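Local coordinates for protein extracellular ligand-binding receptor (Sphaerobacter thermophilus, PDB 4ZPJ) that probably captures a small extracellular ligand and hands it to an ABC transporter, as leucine-binding family proteins do, and is seen with bound zinc ions, at residues Glu95-Asp100 with Asp119-Ile124; Ile55-Leu60 with Glu350-Ile355; Gln107-Thr112 with Arg137-Gln142; Glu144-Val149 with Glu363-Ala368. One frame throughout, in Å; residues are numbered along the deposited sequence.

Contact 1: residues Glu95-Asp100 with Asp119-Ile124; sequences ELIIED and DRVHLI. With ZN (zinc ion), chain L; ZN (zinc ion), chain H.
A carboxylate laid against a branched aliphatic side chain is the odd feature here: I97 CG2 lies 3.8 Å from D119 OD2, the two side chains passing at a slant. With CG1 of I97 beside the backbone N (chi1 -69°), the CG2 methyl stands opposite that N and faces the loop after helix 105-117. The other branch of I97 has a more ordinary partner, since CD1 packs on V121 CG1 at 4.4 Å. A beta-branched residue suits a strand and offers two branches to two neighbours, while D119 stays near the surface. There D119 OD2 and E99 OE2 come within 4.7 Å, like charges with no direct contact. Q114 NE2 donates weakly to both, and K111 binds E99 OE1, which should ease the repulsion. E99 also holds one zinc ion with both oxygens, OE2 at 2.3 Å and OE1 at 2.6 Å. A second zinc ion sits on E95 OE1 at 2.2 Å. Strand 92-100, helix 105-117 and strand 123-126 form a beta-alpha-beta crossover with parallel strand 55-61 between its two strands, as expected of the alpha/beta lobes of periplasmic binding proteins.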
loop_
_atom_site.group_PDB
_atom_site.type_symbol
_atom_site.label_atom_id
_atom_site.label_comp_id
_atom_site.label_asym_id
_atom_site.label_seq_id
_atom_site.Cartn_x
_atom_site.Cartn_y
_atom_site.Cartn_z
ATOM N N GLU A 95 19.726 4.533 -15.465
ATOM C CA GLU A 95 18.782 5.435 -16.075
ATOM C C GLU A 95 17.350 4.924 -15.981
ATOM O O GLU A 95 17.017 3.834 -16.438
ATOM C CB GLU A 95 19.175 5.827 -17.508
ATOM C CG GLU A 95 19.359 4.696 -18.486
ATOM C CD GLU A 95 19.815 5.176 -19.860
ATOM O OE1 GLU A 95 19.087 4.907 -20.840
ATOM O OE2 GLU A 95 20.889 5.834 -19.970
ATOM N N LEU A 96 16.518 5.748 -15.380
ATOM C CA LEU A 96 15.104 5.500 -15.306
ATOM C C LEU A 96 14.377 5.904 -16.566
ATOM O O LEU A 96 14.488 7.018 -16.992
ATOM C CB LEU A 96 14.546 6.345 -14.198
ATOM C CG LEU A 96 15.041 5.992 -12.832
ATOM C CD1 LEU A 96 14.262 6.857 -11.857
ATOM C CD2 LEU A 96 14.863 4.524 -12.548
ATOM N N ILE A 97 13.639 4.985 -17.150
ATOM C CA ILE A 97 12.779 5.260 -18.277
ATOM C C ILE A 97 11.339 5.155 -17.751
ATOM O O ILE A 97 10.896 4.072 -17.338
ATOM C CB ILE A 97 13.020 4.304 -19.468
ATOM C CG1 ILE A 97 14.390 4.557 -20.120
ATOM C CG2 ILE A 97 11.995 4.582 -20.580
ATOM C CD1 ILE A 97 15.494 3.734 -19.548
ATOM N N ILE A 98 10.649 6.289 -17.713
ATOM C CA ILE A 98 9.361 6.399 -17.070
ATOM C C ILE A 98 8.269 6.456 -18.130
ATOM O O ILE A 98 8.288 7.339 -19.004
ATOM C CB ILE A 98 9.218 7.653 -16.170
ATOM C CG1 ILE A 98 9.925 7.524 -14.816
ATOM C CG2 ILE A 98 7.746 7.914 -15.820
ATOM C CD1 ILE A 98 11.418 7.401 -14.864
ATOM N N GLU A 99 7.299 5.543 -18.024
ATOM C CA GLU A 99 6.107 5.570 -18.858
ATOM C C GLU A 99 4.815 5.664 -18.065
ATOM O O GLU A 99 4.579 4.910 -17.080
ATOM C CB GLU A 99 6.097 4.338 -19.738
ATOM C CG GLU A 99 7.215 4.354 -20.773
ATOM C CD GLU A 99 7.078 5.484 -21.740
ATOM O OE1 GLU A 99 5.935 6.005 -21.857
ATOM O OE2 GLU A 99 8.088 5.853 -22.403
ATOM N N ASP A 100 3.978 6.595 -18.500
ATOM C CA ASP A 100 2.630 6.796 -17.921
ATOM C C ASP A 100 1.622 5.836 -18.581
ATOM O O ASP A 100 1.460 5.838 -19.833
ATOM C CB ASP A 100 2.186 8.243 -18.193
ATOM C CG ASP A 100 0.783 8.564 -17.675
ATOM O OD1 ASP A 100 0.160 7.747 -16.937
ATOM O OD2 ASP A 100 0.318 9.694 -18.027
ATOM N N ASP A 119 12.994 -0.066 -25.350
ATOM C CA ASP A 119 13.961 0.515 -24.431
ATOM C C ASP A 119 14.936 -0.508 -23.862
ATOM O O ASP A 119 15.980 -0.132 -23.339
ATOM C CB ASP A 119 13.205 1.285 -23.354
ATOM C CG ASP A 119 12.481 2.492 -23.937
ATOM O OD1 ASP A 119 13.175 3.270 -24.623
ATOM O OD2 ASP A 119 11.249 2.674 -23.761
ATOM N N ARG A 120 14.595 -1.789 -23.971
ATOM C CA ARG A 120 15.451 -2.882 -23.534
ATOM C C ARG A 120 15.847 -2.717 -22.065
ATOM O O ARG A 120 16.977 -2.779 -21.693
ATOM C CB ARG A 120 16.656 -3.019 -24.471
ATOM C CG ARG A 120 16.286 -3.337 -25.943
ATOM C CD ARG A 120 15.679 -4.747 -26.068
ATOM N NE ARG A 120 15.246 -5.100 -27.426
ATOM C CZ ARG A 120 14.916 -6.340 -27.830
ATOM N NH1 ARG A 120 14.961 -7.374 -26.989
ATOM N NH2 ARG A 120 14.536 -6.540 -29.090
ATOM N N VAL A 121 14.864 -2.523 -21.212
ATOM C CA VAL A 121 15.162 -2.350 -19.813
ATOM C C VAL A 121 15.459 -3.685 -19.154
ATOM O O VAL A 121 15.012 -4.715 -19.588
ATOM C CB VAL A 121 14.032 -1.604 -19.078
ATOM C CG1 VAL A 121 13.788 -0.266 -19.741
ATOM C CG2 VAL A 121 12.738 -2.401 -19.016
ATOM N N HIS A 122 16.215 -3.649 -18.072
ATOM C CA HIS A 122 16.638 -4.856 -17.389
ATOM C C HIS A 122 15.729 -5.214 -16.213
ATOM O O HIS A 122 15.833 -6.294 -15.661
ATOM C CB HIS A 122 18.071 -4.640 -16.899
ATOM C CG HIS A 122 19.039 -4.327 -18.003
ATOM N ND1 HIS A 122 19.921 -3.268 -17.941
ATOM C CD2 HIS A 122 19.242 -4.912 -19.209
ATOM C CE1 HIS A 122 20.646 -3.229 -19.042
ATOM N NE2 HIS A 122 20.254 -4.217 -19.828
ATOM N N LEU A 123 14.843 -4.286 -15.849
ATOM C CA LEU A 123 13.995 -4.387 -14.693
ATOM C C LEU A 123 12.826 -3.399 -14.837
ATOM O O LEU A 123 13.018 -2.302 -15.344
ATOM C CB LEU A 123 14.838 -4.067 -13.436
ATOM C CG LEU A 123 14.044 -4.147 -12.132
ATOM C CD1 LEU A 123 14.865 -4.634 -10.945
ATOM C CD2 LEU A 123 13.432 -2.796 -11.815
ATOM N N ILE A 124 11.643 -3.752 -14.344
ATOM C CA ILE A 124 10.498 -2.839 -14.327
ATOM C C ILE A 124 9.982 -2.663 -12.925
ATOM O O ILE A 124 9.831 -3.639 -12.204
ATOM C CB ILE A 124 9.386 -3.333 -15.262
ATOM C CG1 ILE A 124 9.692 -2.891 -16.715
ATOM C CG2 ILE A 124 8.017 -2.756 -14.923
ATOM C CD1 ILE A 124 8.747 -3.502 -17.704
HETATM ZN ZN ZN L . 19.034 6.806 -22.007
HETATM ZN ZN ZN H . 7.088 7.619 -23.497
HETATM O O HOH W 1 8.510 8.540 -21.828
HETATM O O HOH W 2 6.158 6.733 -24.431
HETATM O O HOH W 3 19.920 7.810 -20.883
#

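Contact 2: residues Ile55-Leu60 with Glu350-Ile355; sequences IRIGVL and EALTAI
L352 reaches out from helix 336-354 toward strand 55-61, and only its far end meets I55 and I57. Its CB faces the strand but is still 6.0 Å from I55 CG2, the methyl its tip will meet. L352 CG, set beside the backbone N (chi1 -72°), comes to 5.0 Å from I55 CG2. At CG the chain forks. CD1 takes the leading position and touches I55 CG2 at 4.0 Å, so the leucine and the isoleucine meet tip to tip. The same CD1 has I57 CD1 at 4.5 Å, and thus rests by one methyl between two residues of the strand. L352 CD2 stays 4.7 Å from I55 CG2 and leans toward I355 of its own segment. No polar atom takes part; the segments meet by van der Waals packing of buried aliphatic groups.

The residue types fit their places. I55 and I57 alternate with R56 along the extended chain, so the isoleucines share one face of the sheet and R56 points to the other. Leucine, unbranched at CB, is at ease in a helix and long enough to bridge the spacing between helix and sheet. F89 and V359 also pack on L352, and F89 reaches I55 as well. Helix 336-354 therefore covers the first strand from one face, with helix 362-371 beside it touching A351 and I355, while strands 92-100 and 123-126 flank strand 55-61 within the sheet.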
loop_
_atom_site.group_PDB
_atom_site.type_symbol
_atom_site.label_atom_id
_atom_site.label_comp_id
_atom_site.label_asym_id
_atom_site.label_seq_id
_atom_site.Cartn_x
_atom_site.Cartn_y
_atom_site.Cartn_z
ATOM N N ILE A 55 22.584 1.005 -16.565
ATOM C CA ILE A 55 21.635 0.074 -16.026
ATOM C C ILE A 55 20.289 0.671 -16.337
ATOM O O ILE A 55 19.960 1.711 -15.821
ATOM C CB ILE A 55 21.853 -0.063 -14.529
ATOM C CG1 ILE A 55 23.183 -0.772 -14.261
ATOM C CG2 ILE A 55 20.737 -0.865 -13.870
ATOM C CD1 ILE A 55 23.546 -0.845 -12.786
ATOM N N ARG A 56 19.517 0.027 -17.191
ATOM C CA ARG A 56 18.238 0.568 -17.603
ATOM C C ARG A 56 17.052 -0.025 -16.859
ATOM O O ARG A 56 16.776 -1.209 -16.912
ATOM C CB ARG A 56 18.061 0.385 -19.101
ATOM C CG ARG A 56 18.868 1.346 -19.969
ATOM C CD ARG A 56 18.657 1.057 -21.465
ATOM N NE ARG A 56 18.860 -0.372 -21.765
ATOM C CZ ARG A 56 20.032 -0.955 -22.030
ATOM N NH1 ARG A 56 21.143 -0.224 -22.088
ATOM N NH2 ARG A 56 20.089 -2.287 -22.242
ATOM N N ILE A 57 16.313 0.841 -16.201
ATOM C CA ILE A 57 15.219 0.469 -15.402
ATOM C C ILE A 57 13.921 1.134 -15.840
ATOM O O ILE A 57 13.805 2.359 -15.849
ATOM C CB ILE A 57 15.478 0.901 -13.976
ATOM C CG1 ILE A 57 16.724 0.180 -13.464
ATOM C CG2 ILE A 57 14.270 0.546 -13.142
ATOM C CD1 ILE A 57 17.192 0.717 -12.135
ATOM N N GLY A 58 12.940 0.323 -16.176
ATOM C CA GLY A 58 11.660 0.855 -16.631
ATOM C C GLY A 58 10.789 1.158 -15.453
ATOM O O GLY A 58 10.837 0.453 -14.456
ATOM N N VAL A 59 10.020 2.220 -15.539
ATOM C CA VAL A 59 9.041 2.514 -14.520
ATOM C C VAL A 59 7.726 2.737 -15.209
ATOM O O VAL A 59 7.595 3.641 -16.087
ATOM C CB VAL A 59 9.433 3.778 -13.752
ATOM C CG1 VAL A 59 8.364 4.147 -12.710
ATOM C CG2 VAL A 59 10.802 3.574 -13.125
ATOM N N LEU A 60 6.759 1.901 -14.867
ATOM C CA LEU A 60 5.412 2.009 -15.472
ATOM C C LEU A 60 4.498 2.463 -14.351
ATOM O O LEU A 60 4.342 1.756 -13.336
ATOM C CB LEU A 60 4.930 0.645 -15.966
ATOM C CG LEU A 60 3.529 0.658 -16.612
ATOM C CD1 LEU A 60 3.618 1.228 -18.019
ATOM C CD2 LEU A 60 2.926 -0.738 -16.708
ATOM N N GLU A 350 19.570 -2.358 -3.143
ATOM C CA GLU A 350 20.229 -3.413 -2.401
ATOM C C GLU A 350 20.542 -4.571 -3.327
ATOM O O GLU A 350 21.611 -5.179 -3.226
ATOM C CB GLU A 350 19.347 -3.909 -1.258
ATOM C CG GLU A 350 19.057 -2.826 -0.255
ATOM C CD GLU A 350 20.086 -2.724 0.872
ATOM O OE1 GLU A 350 20.612 -3.755 1.324
ATOM O OE2 GLU A 350 20.347 -1.603 1.333
ATOM N N ALA A 351 19.618 -4.879 -4.247
ATOM C CA ALA A 351 19.873 -6.010 -5.138
ATOM C C ALA A 351 21.023 -5.669 -6.086
ATOM O O ALA A 351 21.928 -6.481 -6.289
ATOM C CB ALA A 351 18.648 -6.416 -5.917
ATOM N N LEU A 352 20.995 -4.463 -6.644
ATOM C CA LEU A 352 22.011 -4.063 -7.587
ATOM C C LEU A 352 23.396 -3.950 -6.962
ATOM O O LEU A 352 24.400 -4.242 -7.607
ATOM C CB LEU A 352 21.633 -2.760 -8.212
ATOM C CG LEU A 352 20.467 -2.804 -9.233
ATOM C CD1 LEU A 352 20.416 -1.499 -9.965
ATOM C CD2 LEU A 352 20.610 -3.882 -10.260
ATOM N N THR A 353 23.443 -3.528 -5.712
ATOM C CA THR A 353 24.685 -3.453 -4.985
ATOM C C THR A 353 25.251 -4.845 -4.828
ATOM O O THR A 353 26.428 -5.053 -5.122
ATOM C CB THR A 353 24.477 -2.815 -3.603
ATOM O OG1 THR A 353 23.999 -1.483 -3.774
ATOM C CG2 THR A 353 25.764 -2.793 -2.796
ATOM N N ALA A 354 24.419 -5.795 -4.394
ATOM C CA ALA A 354 24.876 -7.164 -4.115
ATOM C C ALA A 354 25.449 -7.872 -5.334
ATOM O O ALA A 354 26.379 -8.632 -5.215
ATOM C CB ALA A 354 23.721 -7.977 -3.560
ATOM N N ILE A 355 24.872 -7.651 -6.509
ATOM C CA ILE A 355 25.439 -8.208 -7.757
ATOM C C ILE A 355 26.346 -7.232 -8.516
ATOM O O ILE A 355 26.598 -7.409 -9.735
ATOM C CB ILE A 355 24.346 -8.674 -8.735
ATOM C CG1 ILE A 355 23.554 -7.487 -9.294
ATOM C CG2 ILE A 355 23.412 -9.678 -8.062
ATOM C CD1 ILE A 355 22.670 -7.845 -10.463
#

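Contact 3: residues Gln107-Thr112 with Arg137-Gln142; sequences QAITKT and RDILVQ. With ZN (zinc ion), chain M.
T112, which packs against I139 and L140, also supplies both donors that grip the carbonyl oxygen of A108: its backbone N at 2.8 Å and its OG1 at 2.7 Å from A108 O. The two approach from opposite faces of the carbonyl plane, the hydroxyl at a C=O...OG1 angle of 145°. With OG1 beside the backbone N (chi1 -65°) and turned back on its own helix, CG2 is left to face the partner helix, where it lies 3.6 Å from L140 CD2 and 4.0 Å from I139 CG2. A turn earlier, I109 and I139 meet at about a right angle, I109 CG1 against I139 CD1 at 3.8 Å. The helix segments run nearly parallel, 17° apart, with axes 10.5 Å from each other, and the interval is filled by the beta-branched I109, T112 and I139 together with the tip of L140. Beyond this seam, R137 NH2 and D138 OD1 form a salt bridge of 2.7 Å. D138 OD2 binds a zinc ion, and V141 CG2 covers one face of the R137 guanidinium. No hydrogen bond joins the two segments; the T112 hydroxyl is spent on its own helix, which is consistent with a threonine standing in an apolar seam.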
loop_
_atom_site.group_PDB
_atom_site.type_symbol
_atom_site.label_atom_id
_atom_site.label_comp_id
_atom_site.label_asym_id
_atom_site.label_seq_id
_atom_site.Cartn_x
_atom_site.Cartn_y
_atom_site.Cartn_z
ATOM N N GLN A 107 -3.231 0.829 -22.510
ATOM C CA GLN A 107 -2.047 1.655 -22.514
ATOM C C GLN A 107 -0.944 1.030 -21.635
ATOM O O GLN A 107 0.214 1.189 -21.943
ATOM C CB GLN A 107 -2.372 3.109 -22.096
ATOM C CG GLN A 107 -1.198 4.092 -22.266
ATOM C CD GLN A 107 -1.606 5.565 -22.219
ATOM O OE1 GLN A 107 -2.659 5.954 -22.739
ATOM N NE2 GLN A 107 -0.758 6.398 -21.632
ATOM N N ALA A 108 -1.303 0.275 -20.586
ATOM C CA ALA A 108 -0.300 -0.379 -19.729
ATOM C C ALA A 108 0.448 -1.409 -20.549
ATOM O O ALA A 108 1.662 -1.523 -20.453
ATOM C CB ALA A 108 -0.937 -1.032 -18.510
ATOM N N ILE A 109 -0.296 -2.098 -21.405
ATOM C CA ILE A 109 0.243 -3.108 -22.316
ATOM C C ILE A 109 1.209 -2.532 -23.353
ATOM O O ILE A 109 2.321 -3.038 -23.551
ATOM C CB ILE A 109 -0.921 -3.833 -23.046
ATOM C CG1 ILE A 109 -1.426 -5.005 -22.194
ATOM C CG2 ILE A 109 -0.520 -4.336 -24.426
ATOM C CD1 ILE A 109 -2.896 -5.314 -22.409
ATOM N N THR A 110 0.762 -1.484 -24.018
ATOM C CA THR A 110 1.564 -0.775 -24.980
ATOM C C THR A 110 2.818 -0.249 -24.291
ATOM O O THR A 110 3.928 -0.448 -24.742
ATOM C CB THR A 110 0.766 0.427 -25.560
ATOM O OG1 THR A 110 -0.409 -0.051 -26.248
ATOM C CG2 THR A 110 1.641 1.246 -26.521
ATOM N N LYS A 111 2.643 0.474 -23.210
ATOM C CA LYS A 111 3.811 0.994 -22.511
ATOM C C LYS A 111 4.784 -0.098 -22.080
ATOM O O LYS A 111 5.986 0.080 -22.209
ATOM C CB LYS A 111 3.386 1.877 -21.327
ATOM C CG LYS A 111 2.746 3.211 -21.768
ATOM C CD LYS A 111 3.440 3.835 -22.984
ATOM C CE LYS A 111 2.928 5.231 -23.299
ATOM N NZ LYS A 111 3.412 6.196 -22.304
ATOM N N THR A 112 4.257 -1.211 -21.582
ATOM C CA THR A 112 5.085 -2.270 -21.058
ATOM C C THR A 112 5.796 -2.901 -22.222
ATOM O O THR A 112 6.999 -3.115 -22.142
ATOM C CB THR A 112 4.256 -3.311 -20.262
ATOM O OG1 THR A 112 3.705 -2.703 -19.091
ATOM C CG2 THR A 112 5.098 -4.464 -19.815
ATOM N N ARG A 137 0.634 -8.954 -16.771
ATOM C CA ARG A 137 1.318 -10.063 -16.065
ATOM C C ARG A 137 1.943 -11.062 -17.002
ATOM O O ARG A 137 3.160 -11.347 -16.908
ATOM C CB ARG A 137 0.335 -10.780 -15.135
ATOM C CG ARG A 137 0.971 -11.871 -14.278
ATOM C CD ARG A 137 0.670 -13.217 -14.891
ATOM N NE ARG A 137 1.314 -14.274 -14.148
ATOM C CZ ARG A 137 1.823 -15.381 -14.688
ATOM N NH1 ARG A 137 2.411 -16.279 -13.887
ATOM N NH2 ARG A 137 1.751 -15.592 -16.000
ATOM N N ASP A 138 1.120 -11.615 -17.887
ATOM C CA ASP A 138 1.584 -12.568 -18.893
ATOM C C ASP A 138 2.708 -11.994 -19.762
ATOM O O ASP A 138 3.672 -12.697 -20.050
ATOM C CB ASP A 138 0.404 -13.131 -19.733
ATOM C CG ASP A 138 -0.341 -14.284 -19.006
ATOM O OD1 ASP A 138 0.010 -14.580 -17.853
ATOM O OD2 ASP A 138 -1.272 -14.921 -19.545
ATOM N N ILE A 139 2.640 -10.715 -20.126
ATOM C CA ILE A 139 3.728 -10.096 -20.913
ATOM C C ILE A 139 5.031 -10.076 -20.121
ATOM O O ILE A 139 6.083 -10.455 -20.598
ATOM C CB ILE A 139 3.349 -8.668 -21.376
ATOM C CG1 ILE A 139 2.306 -8.735 -22.535
ATOM C CG2 ILE A 139 4.563 -7.904 -21.855
ATOM C CD1 ILE A 139 1.341 -7.569 -22.564
ATOM N N LEU A 140 4.959 -9.635 -18.884
ATOM C CA LEU A 140 6.153 -9.584 -18.081
ATOM C C LEU A 140 6.754 -10.972 -17.911
ATOM O O LEU A 140 7.959 -11.144 -18.075
ATOM C CB LEU A 140 5.853 -8.944 -16.754
ATOM C CG LEU A 140 5.393 -7.478 -16.797
ATOM C CD1 LEU A 140 4.993 -7.087 -15.392
ATOM C CD2 LEU A 140 6.491 -6.561 -17.297
ATOM N N VAL A 141 5.915 -11.968 -17.659
ATOM C CA VAL A 141 6.421 -13.335 -17.404
ATOM C C VAL A 141 6.976 -13.959 -18.655
ATOM O O VAL A 141 8.086 -14.508 -18.652
ATOM C CB VAL A 141 5.350 -14.260 -16.770
ATOM C CG1 VAL A 141 5.854 -15.718 -16.697
ATOM C CG2 VAL A 141 4.972 -13.732 -15.387
ATOM N N GLN A 142 6.241 -13.818 -19.755
ATOM C CA GLN A 142 6.720 -14.348 -21.025
ATOM C C GLN A 142 8.049 -13.717 -21.367
ATOM O O GLN A 142 8.945 -14.377 -21.867
ATOM C CB GLN A 142 5.727 -14.108 -22.151
ATOM C CG GLN A 142 6.009 -15.002 -23.366
ATOM C CD GLN A 142 5.447 -14.455 -24.680
ATOM O OE1 GLN A 142 4.808 -15.183 -25.455
ATOM N NE2 GLN A 142 5.704 -13.174 -24.950
HETATM ZN ZN ZN M . -2.798 -15.381 -18.036
HETATM O O HOH W 4 -3.471 -16.527 -19.815
HETATM O O HOH W 5 -2.949 -13.631 -16.213
#

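Contact 4: residues Glu144-Val149 with Glu363-Ala368; sequences EMPTIV and EALLEA
The pyrrolidine ring of P146 is the compact group against which L365 and L366 close, both leucines standing at about a right angle to it. Its CG is 3.9 Å from L365 CD2 and 4.1 Å from L366 CD2, with CB sharing the second approach. On the preceding M145-P146 peptide, T147 OG1 sits above the carbonyl plane, 44° out of it, and donates to M145 O at 2.8 Å. Two different torsions converge on the proline: L365 sets CG opposite its backbone N (chi1 178°), L366 sets it beside that atom (chi1 -64°), and each then delivers its CD2. Proline is tolerated just before strand 147-149: it has no N-H to give, but its carbonyl still accepts from I124 N of the neighbouring strand. M145, a selenomethionine, starts away from helix 362-371, and its side chain touches L140 of helix 130-142. E144, with positive phi, closes that helix in a Schellman motif, and its O accepts from K362 NZ. L366 leans further on Y167 and F169, beside the edge strand 168-170. With helix 130-142 on one face and helix 362-371 on the other, the sheet is the middle layer of the alpha/beta/alpha sandwich of a periplasmic-binding-protein lobe.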
loop_
_atom_site.group_PDB
_atom_site.type_symbol
_atom_site.label_atom_id
_atom_site.label_comp_id
_atom_site.label_asym_id
_atom_site.label_seq_id
_atom_site.Cartn_x
_atom_site.Cartn_y
_atom_site.Cartn_z
ATOM N N GLU A 144 10.271 -12.786 -19.264
ATOM C CA GLU A 144 11.253 -13.088 -18.202
ATOM C C GLU A 144 11.864 -11.785 -17.665
ATOM O O GLU A 144 13.071 -11.651 -17.507
ATOM C CB GLU A 144 12.299 -14.132 -18.675
ATOM C CG GLU A 144 11.641 -15.413 -19.256
ATOM C CD GLU A 144 12.613 -16.568 -19.605
ATOM O OE1 GLU A 144 13.797 -16.468 -19.218
ATOM O OE2 GLU A 144 12.191 -17.588 -20.245
HETATM N N MSE A 145 10.979 -10.846 -17.344
HETATM C CA MSE A 145 11.336 -9.514 -16.888
HETATM C C MSE A 145 11.129 -9.359 -15.401
HETATM O O MSE A 145 9.971 -9.380 -14.914
HETATM C CB MSE A 145 10.384 -8.561 -17.581
HETATM C CG MSE A 145 10.553 -7.117 -17.153
HETATM SE SE MSE A 145 12.334 -6.347 -17.556
HETATM C CE MSE A 145 12.493 -6.996 -19.411
ATOM N N PRO A 146 12.217 -9.125 -14.666
ATOM C CA PRO A 146 12.081 -8.876 -13.247
ATOM C C PRO A 146 11.284 -7.630 -12.999
ATOM O O PRO A 146 11.495 -6.601 -13.655
ATOM C CB PRO A 146 13.547 -8.723 -12.766
ATOM C CG PRO A 146 14.337 -9.439 -13.820
ATOM C CD PRO A 146 13.621 -9.053 -15.086
ATOM N N THR A 147 10.317 -7.732 -12.116
ATOM C CA THR A 147 9.290 -6.698 -11.974
ATOM C C THR A 147 9.059 -6.435 -10.497
ATOM O O THR A 147 8.898 -7.380 -9.736
ATOM C CB THR A 147 7.991 -7.178 -12.621
ATOM O OG1 THR A 147 8.214 -7.435 -14.011
ATOM C CG2 THR A 147 6.941 -6.142 -12.453
ATOM N N ILE A 148 9.081 -5.171 -10.097
ATOM C CA ILE A 148 8.865 -4.786 -8.703
ATOM C C ILE A 148 7.547 -3.984 -8.643
ATOM O O ILE A 148 7.503 -2.826 -9.077
ATOM C CB ILE A 148 9.957 -3.829 -8.160
ATOM C CG1 ILE A 148 11.371 -4.271 -8.472
ATOM C CG2 ILE A 148 9.842 -3.651 -6.669
ATOM C CD1 ILE A 148 11.851 -5.450 -7.779
ATOM N N VAL A 149 6.495 -4.589 -8.115
ATOM C CA VAL A 149 5.219 -3.911 -7.999
ATOM C C VAL A 149 5.154 -3.017 -6.781
ATOM O O VAL A 149 5.320 -3.482 -5.644
ATOM C CB VAL A 149 4.089 -4.911 -7.944
ATOM C CG1 VAL A 149 2.759 -4.195 -7.750
ATOM C CG2 VAL A 149 4.079 -5.658 -9.265
ATOM N N GLU A 363 19.718 -14.496 -13.410
ATOM C CA GLU A 363 19.713 -15.500 -12.349
ATOM C C GLU A 363 20.191 -14.835 -11.063
ATOM O O GLU A 363 19.514 -14.911 -10.045
ATOM C CB GLU A 363 20.603 -16.705 -12.705
ATOM C CG GLU A 363 20.449 -17.927 -11.799
ATOM C CD GLU A 363 21.795 -18.493 -11.291
ATOM O OE1 GLU A 363 22.339 -17.963 -10.282
ATOM O OE2 GLU A 363 22.307 -19.486 -11.878
ATOM N N ALA A 364 21.344 -14.176 -11.123
ATOM C CA ALA A 364 21.909 -13.502 -9.965
ATOM C C ALA A 364 21.009 -12.331 -9.515
ATOM O O ALA A 364 20.860 -12.105 -8.354
ATOM C CB ALA A 364 23.312 -12.990 -10.283
ATOM N N LEU A 365 20.399 -11.598 -10.442
ATOM C CA LEU A 365 19.512 -10.515 -10.057
ATOM C C LEU A 365 18.313 -11.028 -9.234
ATOM O O LEU A 365 17.952 -10.476 -8.158
ATOM C CB LEU A 365 19.035 -9.799 -11.296
ATOM C CG LEU A 365 18.058 -8.648 -11.099
ATOM C CD1 LEU A 365 18.599 -7.669 -10.073
ATOM C CD2 LEU A 365 17.745 -7.987 -12.466
ATOM N N LEU A 366 17.702 -12.083 -9.730
ATOM C CA LEU A 366 16.560 -12.663 -9.038
ATOM C C LEU A 366 16.887 -13.244 -7.697
ATOM O O LEU A 366 16.069 -13.078 -6.763
ATOM C CB LEU A 366 15.926 -13.774 -9.835
ATOM C CG LEU A 366 15.298 -13.412 -11.174
ATOM C CD1 LEU A 366 14.715 -14.699 -11.747
ATOM C CD2 LEU A 366 14.205 -12.402 -11.020
ATOM N N GLU A 367 18.027 -13.946 -7.606
ATOM C CA GLU A 367 18.460 -14.500 -6.361
ATOM C C GLU A 367 18.792 -13.343 -5.429
ATOM O O GLU A 367 18.480 -13.423 -4.238
ATOM C CB GLU A 367 19.651 -15.500 -6.491
ATOM C CG GLU A 367 19.471 -16.634 -7.535
ATOM C CD GLU A 367 20.078 -18.013 -7.175
ATOM O OE1 GLU A 367 19.501 -18.689 -6.285
ATOM O OE2 GLU A 367 21.081 -18.473 -7.818
ATOM N N ALA A 368 19.367 -12.241 -5.942
ATOM C CA ALA A 368 19.665 -11.093 -5.045
ATOM C C ALA A 368 18.346 -10.402 -4.542
ATOM O O ALA A 368 18.186 -10.115 -3.338
ATOM C CB ALA A 368 20.644 -10.090 -5.666
#

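Overall arrangement
All four contacts belong to one lobe and its six-stranded sheet. Contacts 2 and 4 are the buried ones: they bring the late helices 336-354 and 362-371, far along the chain, onto one face, and those helices also pack on each other through I355. Contacts 1 and 3 are only partly buried and join near neighbours in sequence, sharing helix 105-117 as the crossover in one and a packing partner in the other; there, carboxylates and zinc ions border the apolar seams. Backbone bonds tie contact 1 to contact 2 (I97 and E99 with V59) and to contact 4 (I124 with I148), whereas the K111-E99 salt bridge joins contacts 1 and 3.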